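Local coordinates for protein 1,3-1,4-beta-glucanase (Hordeum vulgare, PDB 1AQ0) that probably hydrolyses beta-1,4 linkages in mixed-linkage 1,3-1,4-beta-D-glucans, acting as a family 17 glycoside hydrolase, at residues Pro13-Val18 and Leu40-Gly45. Sequence-based numbering, arbitrary orientation.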
ATOM      1  N   PRO A  13     -30.132 -16.722 -17.487  1.00 17.00           N
ATOM      2  CA  PRO A  13     -29.593 -17.950 -18.079  1.00 13.97           C
ATOM      3  C   PRO A  13     -29.217 -18.920 -16.966  1.00 13.88           C
ATOM      4  O   PRO A  13     -29.063 -18.520 -15.811  1.00 12.94           O
ATOM      5  CB  PRO A  13     -28.333 -17.454 -18.796  1.00 12.71           C
ATOM      6  CG  PRO A  13     -28.666 -16.052 -19.143  1.00 13.39           C
ATOM      7  CD  PRO A  13     -29.323 -15.556 -17.887  1.00 14.44           C
ATOM      8  N   ALA A  14     -29.083 -20.196 -17.313  1.00 14.94           N
ATOM      9  CA  ALA A  14     -28.700 -21.215 -16.346  1.00 14.03           C
ATOM     10  C   ALA A  14     -27.313 -20.846 -15.806  1.00 14.31           C
ATOM     11  O   ALA A  14     -26.515 -20.226 -16.509  1.00 13.82           O
ATOM     12  CB  ALA A  14     -28.675 -22.587 -17.013  1.00 15.00           C
ATOM     13  N   ALA A  15     -27.014 -21.265 -14.581  1.00 13.71           N
ATOM     14  CA  ALA A  15     -25.741 -20.948 -13.944  1.00 14.45           C
ATOM     15  C   ALA A  15     -24.511 -21.349 -14.752  1.00 14.30           C
ATOM     16  O   ALA A  15     -23.537 -20.602 -14.804  1.00 13.38           O
ATOM     17  CB  ALA A  15     -25.684 -21.551 -12.539  1.00 10.89           C
ATOM     18  N   SER A  16     -24.566 -22.503 -15.412  1.00 15.95           N
ATOM     19  CA  SER A  16     -23.436 -22.982 -16.216  1.00 17.57           C
ATOM     20  C   SER A  16     -23.158 -22.070 -17.414  1.00 16.30           C
ATOM     21  O   SER A  16     -22.017 -21.935 -17.857  1.00 15.30           O
ATOM     22  CB  SER A  16     -23.690 -24.416 -16.685  1.00 18.11           C
ATOM     23  OG  SER A  16     -25.003 -24.541 -17.204  1.00 23.92           O
ATOM     24  N   THR A  17     -24.209 -21.460 -17.946  1.00 15.50           N
ATOM     25  CA  THR A  17     -24.073 -20.544 -19.072  1.00 14.98           C
ATOM     26  C   THR A  17     -23.454 -19.238 -18.567  1.00 15.05           C
ATOM     27  O   THR A  17     -22.587 -18.654 -19.221  1.00 15.78           O
ATOM     28  CB  THR A  17     -25.443 -20.260 -19.704  1.00 16.34           C
ATOM     29  OG1 THR A  17     -26.017 -21.498 -20.140  1.00 20.21           O
ATOM     30  CG2 THR A  17     -25.321 -19.303 -20.880  1.00 15.49           C
ATOM     31  N   VAL A  18     -23.876 -18.805 -17.382  1.00 12.17           N
ATOM     32  CA  VAL A  18     -23.357 -17.579 -16.793  1.00 10.70           C
ATOM     33  C   VAL A  18     -21.860 -17.735 -16.545  1.00 10.21           C
ATOM     34  O   VAL A  18     -21.073 -16.851 -16.883  1.00 12.40           O
ATOM     35  CB  VAL A  18     -24.091 -17.213 -15.482  1.00 10.43           C
ATOM     36  CG1 VAL A  18     -23.520 -15.922 -14.893  1.00  7.25           C
ATOM     37  CG2 VAL A  18     -25.588 -17.041 -15.752  1.00  8.91           C
ATOM     38  N   LEU A  40     -22.492 -22.683  -7.465  1.00 10.87           N
ATOM     39  CA  LEU A  40     -21.302 -23.274  -6.855  1.00  9.83           C
ATOM     40  C   LEU A  40     -20.868 -24.549  -7.573  1.00 13.07           C
ATOM     41  O   LEU A  40     -19.677 -24.815  -7.705  1.00 12.29           O
ATOM     42  CB  LEU A  40     -21.515 -23.513  -5.357  1.00  8.02           C
ATOM     43  CG  LEU A  40     -21.601 -22.227  -4.532  1.00 10.69           C
ATOM     44  CD1 LEU A  40     -21.910 -22.546  -3.093  1.00 12.21           C
ATOM     45  CD2 LEU A  40     -20.291 -21.465  -4.628  1.00 11.43           C
ATOM     46  N   GLN A  41     -21.833 -25.301  -8.093  1.00 14.20           N
ATOM     47  CA  GLN A  41     -21.531 -26.529  -8.825  1.00 16.81           C
ATOM     48  C   GLN A  41     -20.880 -26.175 -10.167  1.00 15.61           C
ATOM     49  O   GLN A  41     -19.876 -26.772 -10.554  1.00 17.89           O
ATOM     50  CB  GLN A  41     -22.812 -27.362  -9.028  1.00 19.39           C
ATOM     51  CG  GLN A  41     -23.304 -28.056  -7.735  1.00 31.31           C
ATOM     52  CD  GLN A  41     -24.778 -28.474  -7.764  1.00 35.55           C
ATOM     53  OE1 GLN A  41     -25.286 -28.959  -8.776  1.00 38.79           O
ATOM     54  NE2 GLN A  41     -25.463 -28.294  -6.637  1.00 35.82           N
ATOM     55  N   ALA A  42     -21.402 -25.141 -10.821  1.00 14.71           N
ATOM     56  CA  ALA A  42     -20.903 -24.693 -12.120  1.00 14.30           C
ATOM     57  C   ALA A  42     -19.567 -23.936 -12.119  1.00 13.85           C
ATOM     58  O   ALA A  42     -18.826 -23.989 -13.099  1.00 15.24           O
ATOM     59  CB  ALA A  42     -21.965 -23.857 -12.813  1.00 11.93           C
ATOM     60  N   VAL A  43     -19.265 -23.225 -11.039  1.00 13.76           N
ATOM     61  CA  VAL A  43     -18.030 -22.449 -10.967  1.00 13.23           C
ATOM     62  C   VAL A  43     -16.805 -23.269 -10.544  1.00 14.49           C
ATOM     63  O   VAL A  43     -15.673 -22.814 -10.682  1.00 12.60           O
ATOM     64  CB  VAL A  43     -18.207 -21.195 -10.046  1.00 12.58           C
ATOM     65  CG1 VAL A  43     -18.224 -21.591  -8.573  1.00 10.10           C
ATOM     66  CG2 VAL A  43     -17.132 -20.156 -10.330  1.00 11.33           C
ATOM     67  N   GLY A  44     -17.028 -24.477 -10.032  1.00 15.60           N
ATOM     68  CA  GLY A  44     -15.920 -25.316  -9.608  1.00 13.97           C
ATOM     69  C   GLY A  44     -14.977 -25.694 -10.738  1.00 14.95           C
ATOM     70  O   GLY A  44     -15.414 -25.981 -11.851  1.00 15.21           O
ATOM     71  N   GLY A  45     -13.679 -25.658 -10.459  1.00 13.91           N
ATOM     72  CA  GLY A  45     -12.682 -26.019 -11.455  1.00 16.32           C
ATOM     73  C   GLY A  45     -12.452 -25.037 -12.592  1.00 16.14           C
ATOM     74  O   GLY A  45     -11.762 -25.366 -13.562  1.00 16.27           O
TER
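A42 brings its methyl group down onto the backbone between A15 and S16, and that one carbon carries the whole contact. CB of A42 lies over a face of the A15-S16 peptide, displaced from the C-N bond toward the side of A15 O and S16 CA: 3.9 Å from N of S16 and 4.1 Å from C of A15. Its closest approach is to CA of S16, at 3.8 Å from A42 CB. The CA–CB bond of A42 enters steeply, about 26° from the normal to the peptide plane, so the methyl is planted on the amide rather than laid along it.

The other two side chains flank this landing site. A15 raises its CB on the same side of the peptide, and its methyl meets that of A42 alongside, with 4.4 Å between the two CB atoms. S16 holds its CB near the peptide plane, and here the serine touches through carbon. Its OG is turned back from A42 by a chi1 of 47°, which leaves OG 5.4 Å from A42 CB while S16 CB is 4.3 Å from that methyl. No hydrogen bond crosses, and only 85 Å² is buried at this surface contact; three small residues let S16 and A42 come within 5.1 Å, CA to CA.

A14 sits at the N-cap position, and its O takes the first helical bond, from N of V18, with a weak one from N of T17. On the far side from A42, T17 packs on M298.

The first turn of helix 15-25 thus meets the last turn of helix 37-43. These helices lie in consecutive beta-alpha-beta crossovers, 2-4 to 29-32 and 29-32 to 49-54, making this plain helix-to-helix packing on the outside of a TIM barrel.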